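Sesquisabinene B synthase 2 (Santalum album, PDB 6A2A) probably converts a prenyl diphosphate, most likely farnesyl diphosphate, into the sesquiterpene sesquisabinene B with the help of magnesium or manganese ions. Local coordinates at residues Val68-Leu82 with Phe97-Tyr111. Sequence-based numbering, arbitrary orientation.
Sequences VKSLIKQTMEPLTKL and FETEVKEAVVMVSKY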
ATOM      1  N   VAL A  68      34.965 -14.612  -3.401  1.00 32.29           N
ATOM      2  CA  VAL A  68      34.381 -15.683  -4.166  1.00 31.11           C
ATOM      3  C   VAL A  68      34.550 -15.402  -5.664  1.00 28.49           C
ATOM      4  O   VAL A  68      34.748 -16.286  -6.420  1.00 29.23           O
ATOM      5  CB  VAL A  68      32.901 -15.895  -3.756  1.00 30.65           C
ATOM      6  CG1 VAL A  68      32.185 -16.783  -4.759  1.00 31.47           C
ATOM      7  CG2 VAL A  68      32.783 -16.464  -2.351  1.00 31.14           C
ATOM      8  N   LYS A  69      34.469 -14.163  -6.099  1.00 32.62           N
ATOM      9  CA  LYS A  69      34.741 -13.854  -7.486  1.00 34.85           C
ATOM     10  C   LYS A  69      36.138 -14.346  -7.866  1.00 33.42           C
ATOM     11  O   LYS A  69      36.369 -14.868  -8.945  1.00 35.52           O
ATOM     12  CB  LYS A  69      34.847 -12.348  -7.745  1.00 38.70           C
ATOM     13  CG  LYS A  69      33.560 -11.566  -7.870  1.00 42.34           C
ATOM     14  CD  LYS A  69      33.818 -10.193  -8.440  1.00 44.72           C
ATOM     15  CE  LYS A  69      32.658  -9.250  -8.249  1.00 48.17           C
ATOM     16  NZ  LYS A  69      32.901  -7.984  -8.976  1.00 53.62           N
ATOM     17  N   SER A  70      37.065 -14.048  -6.985  1.00 34.38           N
ATOM     18  CA  SER A  70      38.464 -14.428  -7.201  1.00 36.90           C
ATOM     19  C   SER A  70      38.566 -15.933  -7.400  1.00 35.55           C
ATOM     20  O   SER A  70      39.242 -16.378  -8.347  1.00 39.35           O
ATOM     21  CB  SER A  70      39.350 -13.930  -6.080  1.00 38.21           C
ATOM     22  OG  SER A  70      39.529 -12.532  -6.201  1.00 44.61           O
ATOM     23  N   LEU A  71      37.867 -16.696  -6.539  1.00 35.87           N
ATOM     24  CA  LEU A  71      37.847 -18.155  -6.620  1.00 34.39           C
ATOM     25  C   LEU A  71      37.258 -18.613  -7.953  1.00 35.81           C
ATOM     26  O   LEU A  71      37.782 -19.504  -8.580  1.00 35.54           O
ATOM     27  CB  LEU A  71      37.041 -18.727  -5.450  1.00 35.79           C
ATOM     28  CG  LEU A  71      37.651 -18.522  -4.069  1.00 36.84           C
ATOM     29  CD1 LEU A  71      36.640 -18.834  -2.968  1.00 39.80           C
ATOM     30  CD2 LEU A  71      38.861 -19.418  -3.899  1.00 41.92           C
ATOM     31  N   ILE A  72      36.153 -18.019  -8.390  1.00 32.28           N
ATOM     32  CA  ILE A  72      35.550 -18.435  -9.646  1.00 34.89           C
ATOM     33  C   ILE A  72      36.548 -18.165 -10.790  1.00 34.63           C
ATOM     34  O   ILE A  72      36.594 -18.892 -11.775  1.00 33.28           O
ATOM     35  CB  ILE A  72      34.192 -17.719  -9.874  1.00 33.39           C
ATOM     36  CG1 ILE A  72      33.161 -18.058  -8.783  1.00 35.38           C
ATOM     37  CG2 ILE A  72      33.664 -18.054 -11.246  1.00 33.03           C
ATOM     38  CD1 ILE A  72      31.910 -17.199  -8.791  1.00 36.04           C
ATOM     39  N   LYS A  73      37.327 -17.103 -10.655  1.00 36.31           N
ATOM     40  CA  LYS A  73      38.274 -16.660 -11.712  1.00 42.45           C
ATOM     41  C   LYS A  73      39.582 -17.466 -11.647  1.00 44.09           C
ATOM     42  O   LYS A  73      40.245 -17.626 -12.650  1.00 45.33           O
ATOM     43  CB  LYS A  73      38.579 -15.165 -11.563  1.00 45.40           C
ATOM     44  CG  LYS A  73      37.487 -14.219 -12.051  1.00 51.30           C
ATOM     45  CD  LYS A  73      37.798 -12.750 -11.785  1.00 57.57           C
ATOM     46  CE  LYS A  73      37.145 -11.806 -12.774  1.00 61.80           C
ATOM     47  NZ  LYS A  73      38.083 -10.752 -13.235  1.00 67.41           N
ATOM     48  N   GLN A  74      39.915 -18.002 -10.483  1.00 44.59           N
ATOM     49  CA  GLN A  74      41.241 -18.638 -10.237  1.00 44.75           C
ATOM     50  C   GLN A  74      41.415 -19.894 -11.111  1.00 42.82           C
ATOM     51  O   GLN A  74      40.461 -20.619 -11.422  1.00 35.43           O
ATOM     52  CB  GLN A  74      41.360 -18.826  -8.723  1.00 44.01           C
ATOM     53  CG  GLN A  74      42.125 -20.034  -8.221  1.00 46.13           C
ATOM     54  CD  GLN A  74      41.953 -20.114  -6.721  1.00 45.68           C
ATOM     55  OE1 GLN A  74      41.901 -19.101  -6.025  1.00 44.53           O
ATOM     56  NE2 GLN A  74      41.819 -21.324  -6.211  1.00 46.69           N
ATOM     57  N   THR A  75      42.648 -20.138 -11.561  1.00 35.09           N
ATOM     58  CA  THR A  75      42.938 -21.351 -12.315  1.00 37.23           C
ATOM     59  C   THR A  75      42.698 -22.559 -11.424  1.00 36.78           C
ATOM     60  O   THR A  75      43.165 -22.568 -10.266  1.00 37.79           O
ATOM     61  CB  THR A  75      44.392 -21.432 -12.806  1.00 41.64           C
ATOM     62  OG1 THR A  75      44.714 -20.139 -13.296  1.00 45.63           O
ATOM     63  CG2 THR A  75      44.587 -22.469 -13.888  1.00 42.76           C
ATOM     64  N   MET A  76      41.922 -23.495 -11.972  1.00 36.22           N
ATOM     65  CA  MET A  76      41.665 -24.784 -11.395  1.00 31.50           C
ATOM     66  C   MET A  76      41.751 -25.812 -12.500  1.00 33.25           C
ATOM     67  O   MET A  76      41.618 -25.442 -13.662  1.00 37.32           O
ATOM     68  CB  MET A  76      40.252 -24.817 -10.787  1.00 29.78           C
ATOM     69  CG  MET A  76      40.064 -23.823  -9.688  1.00 33.97           C
ATOM     70  SD  MET A  76      38.393 -23.969  -9.007  1.00 35.85           S
ATOM     71  CE  MET A  76      38.420 -22.638  -7.817  1.00 34.51           C
ATOM     72  N   GLU A  77      41.904 -27.098 -12.161  1.00 33.23           N
ATOM     73  CA  GLU A  77      41.649 -28.136 -13.126  1.00 29.79           C
ATOM     74  C   GLU A  77      40.200 -27.985 -13.616  1.00 32.20           C
ATOM     75  O   GLU A  77      39.354 -27.497 -12.859  1.00 32.62           O
ATOM     76  CB  GLU A  77      41.849 -29.525 -12.527  1.00 32.85           C
ATOM     77  CG  GLU A  77      43.282 -29.790 -12.064  1.00 32.78           C
ATOM     78  CD  GLU A  77      44.320 -29.610 -13.154  1.00 34.34           C
ATOM     79  OE1 GLU A  77      44.086 -30.052 -14.290  1.00 38.08           O
ATOM     80  OE2 GLU A  77      45.365 -29.027 -12.844  1.00 46.04           O
ATOM     81  N   PRO A  78      39.933 -28.341 -14.880  1.00 32.18           N
ATOM     82  CA  PRO A  78      38.619 -28.060 -15.479  1.00 34.04           C
ATOM     83  C   PRO A  78      37.458 -28.757 -14.755  1.00 34.44           C
ATOM     84  O   PRO A  78      36.384 -28.156 -14.590  1.00 31.85           O
ATOM     85  CB  PRO A  78      38.672 -28.630 -16.895  1.00 36.98           C
ATOM     86  CG  PRO A  78      39.916 -29.522 -16.877  1.00 35.78           C
ATOM     87  CD  PRO A  78      40.834 -28.767 -15.951  1.00 34.47           C
ATOM     88  N   LEU A  79      37.634 -30.010 -14.366  1.00 33.54           N
ATOM     89  CA  LEU A  79      36.529 -30.666 -13.638  1.00 32.57           C
ATOM     90  C   LEU A  79      36.280 -29.922 -12.329  1.00 31.49           C
ATOM     91  O   LEU A  79      35.121 -29.721 -11.923  1.00 32.20           O
ATOM     92  CB  LEU A  79      36.851 -32.135 -13.401  1.00 34.26           C
ATOM     93  CG  LEU A  79      35.770 -32.903 -12.648  1.00 34.73           C
ATOM     94  CD1 LEU A  79      34.453 -32.871 -13.417  1.00 33.15           C
ATOM     95  CD2 LEU A  79      36.217 -34.331 -12.392  1.00 33.06           C
ATOM     96  N   THR A  80      37.355 -29.501 -11.662  1.00 30.16           N
ATOM     97  CA  THR A  80      37.256 -28.865 -10.378  1.00 28.50           C
ATOM     98  C   THR A  80      36.535 -27.525 -10.564  1.00 32.30           C
ATOM     99  O   THR A  80      35.726 -27.152  -9.757  1.00 26.91           O
ATOM    100  CB  THR A  80      38.654 -28.705  -9.743  1.00 31.16           C
ATOM    101  OG1 THR A  80      39.185 -30.035  -9.598  1.00 26.34           O
ATOM    102  CG2 THR A  80      38.608 -28.012  -8.409  1.00 29.48           C
ATOM    103  N   LYS A  81      36.825 -26.809 -11.651  1.00 28.13           N
ATOM    104  CA  LYS A  81      36.154 -25.548 -11.891  1.00 29.08           C
ATOM    105  C   LYS A  81      34.662 -25.811 -12.179  1.00 25.20           C
ATOM    106  O   LYS A  81      33.845 -25.062 -11.694  1.00 29.11           O
ATOM    107  CB  LYS A  81      36.837 -24.795 -13.043  1.00 31.22           C
ATOM    108  CG  LYS A  81      36.256 -23.424 -13.389  1.00 30.90           C
ATOM    109  CD  LYS A  81      36.147 -22.435 -12.221  1.00 35.85           C
ATOM    110  CE  LYS A  81      37.462 -21.995 -11.607  1.00 39.87           C
ATOM    111  NZ  LYS A  81      38.180 -21.036 -12.468  1.00 39.93           N
ATOM    112  N   LEU A  82      34.320 -26.839 -12.924  1.00 26.97           N
ATOM    113  CA  LEU A  82      32.859 -27.074 -13.200  1.00 28.80           C
ATOM    114  C   LEU A  82      32.165 -27.394 -11.869  1.00 30.76           C
ATOM    115  O   LEU A  82      31.058 -26.965 -11.603  1.00 26.60           O
ATOM    116  CB  LEU A  82      32.663 -28.221 -14.172  1.00 26.05           C
ATOM    117  CG  LEU A  82      33.023 -27.973 -15.640  1.00 28.22           C
ATOM    118  CD1 LEU A  82      32.687 -29.169 -16.452  1.00 26.03           C
ATOM    119  CD2 LEU A  82      32.346 -26.747 -16.238  1.00 31.39           C
ATOM    120  N   PHE A  97      27.163 -13.687  -9.659  1.00 28.10           N
ATOM    121  CA  PHE A  97      28.448 -14.010 -10.324  1.00 30.02           C
ATOM    122  C   PHE A  97      28.180 -14.357 -11.778  1.00 26.61           C
ATOM    123  O   PHE A  97      28.851 -15.166 -12.326  1.00 29.83           O
ATOM    124  CB  PHE A  97      29.173 -15.141  -9.575  1.00 29.59           C
ATOM    125  CG  PHE A  97      29.475 -14.797  -8.144  1.00 30.52           C
ATOM    126  CD1 PHE A  97      30.414 -13.814  -7.819  1.00 32.61           C
ATOM    127  CD2 PHE A  97      28.857 -15.465  -7.100  1.00 29.42           C
ATOM    128  CE1 PHE A  97      30.663 -13.466  -6.505  1.00 30.27           C
ATOM    129  CE2 PHE A  97      29.131 -15.124  -5.784  1.00 31.74           C
ATOM    130  CZ  PHE A  97      30.048 -14.143  -5.479  1.00 30.37           C
ATOM    131  N   GLU A  98      27.216 -13.696 -12.437  1.00 28.04           N
ATOM    132  CA  GLU A  98      26.781 -14.170 -13.734  1.00 27.88           C
ATOM    133  C   GLU A  98      27.925 -14.077 -14.768  1.00 28.06           C
ATOM    134  O   GLU A  98      28.132 -14.998 -15.554  1.00 29.39           O
ATOM    135  CB  GLU A  98      25.590 -13.349 -14.231  1.00 29.78           C
ATOM    136  CG  GLU A  98      24.310 -13.585 -13.444  1.00 28.29           C
ATOM    137  CD  GLU A  98      23.576 -14.882 -13.727  1.00 31.95           C
ATOM    138  OE1 GLU A  98      24.060 -15.724 -14.519  1.00 33.59           O
ATOM    139  OE2 GLU A  98      22.498 -15.076 -13.095  1.00 35.76           O
ATOM    140  N   THR A  99      28.618 -12.958 -14.772  1.00 31.74           N
ATOM    141  CA  THR A  99      29.742 -12.727 -15.698  1.00 33.53           C
ATOM    142  C   THR A  99      30.836 -13.776 -15.462  1.00 33.41           C
ATOM    143  O   THR A  99      31.275 -14.454 -16.375  1.00 31.57           O
ATOM    144  CB  THR A  99      30.257 -11.286 -15.547  1.00 37.93           C
ATOM    145  OG1 THR A  99      29.275 -10.480 -16.206  1.00 40.39           O
ATOM    146  CG2 THR A  99      31.627 -11.077 -16.144  1.00 45.51           C
ATOM    147  N   GLU A 100      31.239 -13.916 -14.221  1.00 35.05           N
ATOM    148  CA  GLU A 100      32.378 -14.783 -13.896  1.00 36.28           C
ATOM    149  C   GLU A 100      32.027 -16.250 -14.160  1.00 33.37           C
ATOM    150  O   GLU A 100      32.882 -17.012 -14.618  1.00 32.92           O
ATOM    151  CB  GLU A 100      32.780 -14.618 -12.435  1.00 33.72           C
ATOM    152  CG  GLU A 100      33.203 -13.206 -12.078  1.00 40.56           C
ATOM    153  CD  GLU A 100      32.117 -12.183 -11.824  1.00 46.31           C
ATOM    154  OE1 GLU A 100      30.919 -12.545 -11.912  1.00 46.52           O
ATOM    155  OE2 GLU A 100      32.474 -11.015 -11.566  1.00 48.98           O
ATOM    156  N   VAL A 101      30.788 -16.676 -13.816  1.00 29.80           N
ATOM    157  CA  VAL A 101      30.418 -18.079 -14.032  1.00 25.42           C
ATOM    158  C   VAL A 101      30.411 -18.369 -15.528  1.00 29.35           C
ATOM    159  O   VAL A 101      30.876 -19.423 -15.956  1.00 27.27           O
ATOM    160  CB  VAL A 101      29.069 -18.428 -13.378  1.00 26.61           C
ATOM    161  CG1 VAL A 101      28.544 -19.746 -13.870  1.00 26.79           C
ATOM    162  CG2 VAL A 101      29.184 -18.378 -11.870  1.00 27.75           C
ATOM    163  N   LYS A 102      29.855 -17.438 -16.332  1.00 29.59           N
ATOM    164  CA  LYS A 102      29.749 -17.705 -17.738  1.00 29.06           C
ATOM    165  C   LYS A 102      31.166 -17.809 -18.338  1.00 28.61           C
ATOM    166  O   LYS A 102      31.444 -18.672 -19.178  1.00 35.89           O
ATOM    167  CB  LYS A 102      28.954 -16.596 -18.440  1.00 33.91           C
ATOM    168  CG  LYS A 102      28.848 -16.744 -19.953  1.00 37.84           C
ATOM    169  CD  LYS A 102      28.289 -18.082 -20.401  1.00 41.86           C
ATOM    170  CE  LYS A 102      27.953 -18.114 -21.877  1.00 48.30           C
ATOM    171  NZ  LYS A 102      27.034 -17.005 -22.245  1.00 51.17           N
ATOM    172  N   GLU A 103      32.012 -16.902 -17.898  1.00 37.63           N
ATOM    173  CA  GLU A 103      33.391 -16.803 -18.385  1.00 39.09           C
ATOM    174  C   GLU A 103      34.142 -18.065 -17.978  1.00 35.15           C
ATOM    175  O   GLU A 103      34.818 -18.647 -18.788  1.00 36.55           O
ATOM    176  CB  GLU A 103      34.018 -15.497 -17.888  1.00 47.25           C
ATOM    177  CG  GLU A 103      33.350 -14.288 -18.544  1.00 58.21           C
ATOM    178  CD  GLU A 103      33.994 -12.930 -18.346  1.00 63.83           C
ATOM    179  OE1 GLU A 103      34.410 -12.623 -17.208  1.00 73.90           O
ATOM    180  OE2 GLU A 103      34.057 -12.173 -19.339  1.00 71.10           O
ATOM    181  N   ALA A 104      33.890 -18.567 -16.777  1.00 34.34           N
ATOM    182  CA  ALA A 104      34.472 -19.850 -16.397  1.00 32.74           C
ATOM    183  C   ALA A 104      33.988 -20.965 -17.317  1.00 33.05           C
ATOM    184  O   ALA A 104      34.787 -21.774 -17.736  1.00 33.78           O
ATOM    185  CB  ALA A 104      34.212 -20.154 -14.926  1.00 30.98           C
ATOM    186  N   VAL A 105      32.683 -21.020 -17.646  1.00 29.22           N
ATOM    187  CA  VAL A 105      32.130 -22.091 -18.447  1.00 28.74           C
ATOM    188  C   VAL A 105      32.704 -22.057 -19.863  1.00 28.48           C
ATOM    189  O   VAL A 105      32.997 -23.102 -20.451  1.00 33.84           O
ATOM    190  CB  VAL A 105      30.594 -21.981 -18.482  1.00 31.58           C
ATOM    191  CG1 VAL A 105      29.965 -22.799 -19.596  1.00 34.64           C
ATOM    192  CG2 VAL A 105      30.057 -22.379 -17.130  1.00 31.80           C
ATOM    193  N   VAL A 106      32.796 -20.861 -20.398  1.00 31.82           N
ATOM    194  CA  VAL A 106      33.361 -20.666 -21.757  1.00 32.13           C
ATOM    195  C   VAL A 106      34.813 -21.193 -21.788  1.00 29.00           C
ATOM    196  O   VAL A 106      35.157 -22.023 -22.637  1.00 34.23           O
ATOM    197  CB  VAL A 106      33.293 -19.183 -22.170  1.00 36.79           C
ATOM    198  CG1 VAL A 106      34.091 -18.922 -23.442  1.00 37.45           C
ATOM    199  CG2 VAL A 106      31.854 -18.705 -22.351  1.00 38.58           C
ATOM    200  N   MET A 107      35.608 -20.710 -20.867  1.00 34.29           N
ATOM    201  CA  MET A 107      37.017 -21.225 -20.626  1.00 39.19           C
ATOM    202  C   MET A 107      37.044 -22.756 -20.646  1.00 38.09           C
ATOM    203  O   MET A 107      37.761 -23.385 -21.458  1.00 36.65           O
ATOM    204  CB  MET A 107      37.554 -20.748 -19.276  1.00 49.30           C
ATOM    205  CG  MET A 107      38.281 -19.407 -19.317  1.00 59.09           C
ATOM    206  SD  MET A 107      40.083 -19.573 -19.438  1.00 76.14           S
ATOM    207  CE  MET A 107      40.439 -18.361 -20.713  1.00 71.67           C
ATOM    208  N   VAL A 108      36.228 -23.413 -19.808  1.00 33.90           N
ATOM    209  CA  VAL A 108      36.214 -24.847 -19.829  1.00 31.30           C
ATOM    210  C   VAL A 108      35.809 -25.337 -21.228  1.00 36.42           C
ATOM    211  O   VAL A 108      36.296 -26.404 -21.675  1.00 34.94           O
ATOM    212  CB  VAL A 108      35.334 -25.456 -18.707  1.00 30.95           C
ATOM    213  CG1 VAL A 108      35.212 -26.949 -18.817  1.00 32.73           C
ATOM    214  CG2 VAL A 108      35.850 -25.091 -17.337  1.00 32.53           C
ATOM    215  N   SER A 109      34.938 -24.616 -21.967  1.00 32.83           N
ATOM    216  CA  SER A 109      34.537 -25.194 -23.252  1.00 32.17           C
ATOM    217  C   SER A 109      35.729 -25.122 -24.234  1.00 34.11           C
ATOM    218  O   SER A 109      35.741 -25.862 -25.195  1.00 35.77           O
ATOM    219  CB  SER A 109      33.282 -24.555 -23.836  1.00 34.30           C
ATOM    220  OG  SER A 109      33.562 -23.260 -24.320  1.00 32.28           O
ATOM    221  N   LYS A 110      36.694 -24.273 -23.940  1.00 36.30           N
ATOM    222  CA  LYS A 110      37.879 -23.986 -24.811  1.00 41.91           C
ATOM    223  C   LYS A 110      39.123 -24.786 -24.374  1.00 49.55           C
ATOM    224  O   LYS A 110      40.151 -24.756 -25.056  1.00 44.86           O
ATOM    225  CB  LYS A 110      38.217 -22.492 -24.739  1.00 46.34           C
ATOM    226  CG  LYS A 110      37.253 -21.541 -25.444  1.00 50.79           C
ATOM    227  CD  LYS A 110      36.396 -22.214 -26.493  1.00 53.21           C
ATOM    228  CE  LYS A 110      36.284 -21.436 -27.787  1.00 64.93           C
ATOM    229  NZ  LYS A 110      35.078 -20.574 -27.822  1.00 66.35           N
ATOM    230  N   TYR A 111      39.085 -25.435 -23.211  1.00 46.88           N
ATOM    231  CA  TYR A 111      40.185 -26.300 -22.765  1.00 42.63           C
ATOM    232  C   TYR A 111      40.425 -27.368 -23.829  1.00 41.30           C
ATOM    233  O   TYR A 111      39.529 -28.110 -24.196  1.00 35.44           O
ATOM    234  CB  TYR A 111      39.825 -26.932 -21.422  1.00 42.51           C
ATOM    235  CG  TYR A 111      40.967 -27.567 -20.684  1.00 38.21           C
ATOM    236  CD1 TYR A 111      41.304 -28.890 -20.897  1.00 39.36           C
ATOM    237  CD2 TYR A 111      41.665 -26.858 -19.721  1.00 34.34           C
ATOM    238  CE1 TYR A 111      42.349 -29.481 -20.206  1.00 37.62           C
ATOM    239  CE2 TYR A 111      42.701 -27.440 -19.018  1.00 37.70           C
ATOM    240  CZ  TYR A 111      43.044 -28.756 -19.253  1.00 39.28           C
ATOM    241  OH  TYR A 111      44.075 -29.316 -18.534  1.00 39.24           O
TER
HETATM  242  O   HOH W   1      35.642 -16.544 -13.946  1.00 40.17           O
HETATM  243  O   HOH W   2      44.813 -28.239 -16.404  1.00 42.72           O
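Phe-97 lies against Val-68, Lys-69 and Ile-72 in the mainly helical N-terminal domain, of the alpha/alpha-barrel type known for plant terpene synthases. Helices 55-73 and 78-90, joined by a short turn, both pack on helix 98-110, which runs nearly parallel to segment 68-73 and roughly antiparallel to 78-82. Apolar contacts dominate. Val-68 CG1, anti to the backbone N (chi1 167°), sits over one face of the Phe-97 ring, 3.5 Å from Phe-97 CZ; Lys-69 CG meets the ring edge, Ile-72 CD1 approaches Phe-97 CG obliquely at 3.5 Å, and Val-88 also touches the ring. Cutting Phe-97 back to alanine would probably leave Val-68 CG1 and Ile-72 CD1 without their shared aromatic partner and open a gap at this helix start. Further along, Leu-82 CD2 packs on Val-108 CG1.

Polar links across the contact are indirect. Lys-69 NZ, salt-bridged to Glu-66, stays 4.0 Å from Glu-100 OE2, too far for a salt bridge. Lys-81 touches Ala-104 CB through CD alone; its bent chain holds the turn within 68-82. Lys-81 NZ bonds Ile-72 O at 2.8 Å, standing above that carbonyl plane (46° out of it), and Gln-74 O, tilted 22° from its plane. Water does the bridging: one molecule donates to Glu-100 O and, weakly, Ile-72 O; another donates to Glu-77 OE1 and bonds Tyr-111 OH.

At that end Pro-78 makes a CH-pi contact, its CG 3.9 Å above the Tyr-111 ring plane, over the centre.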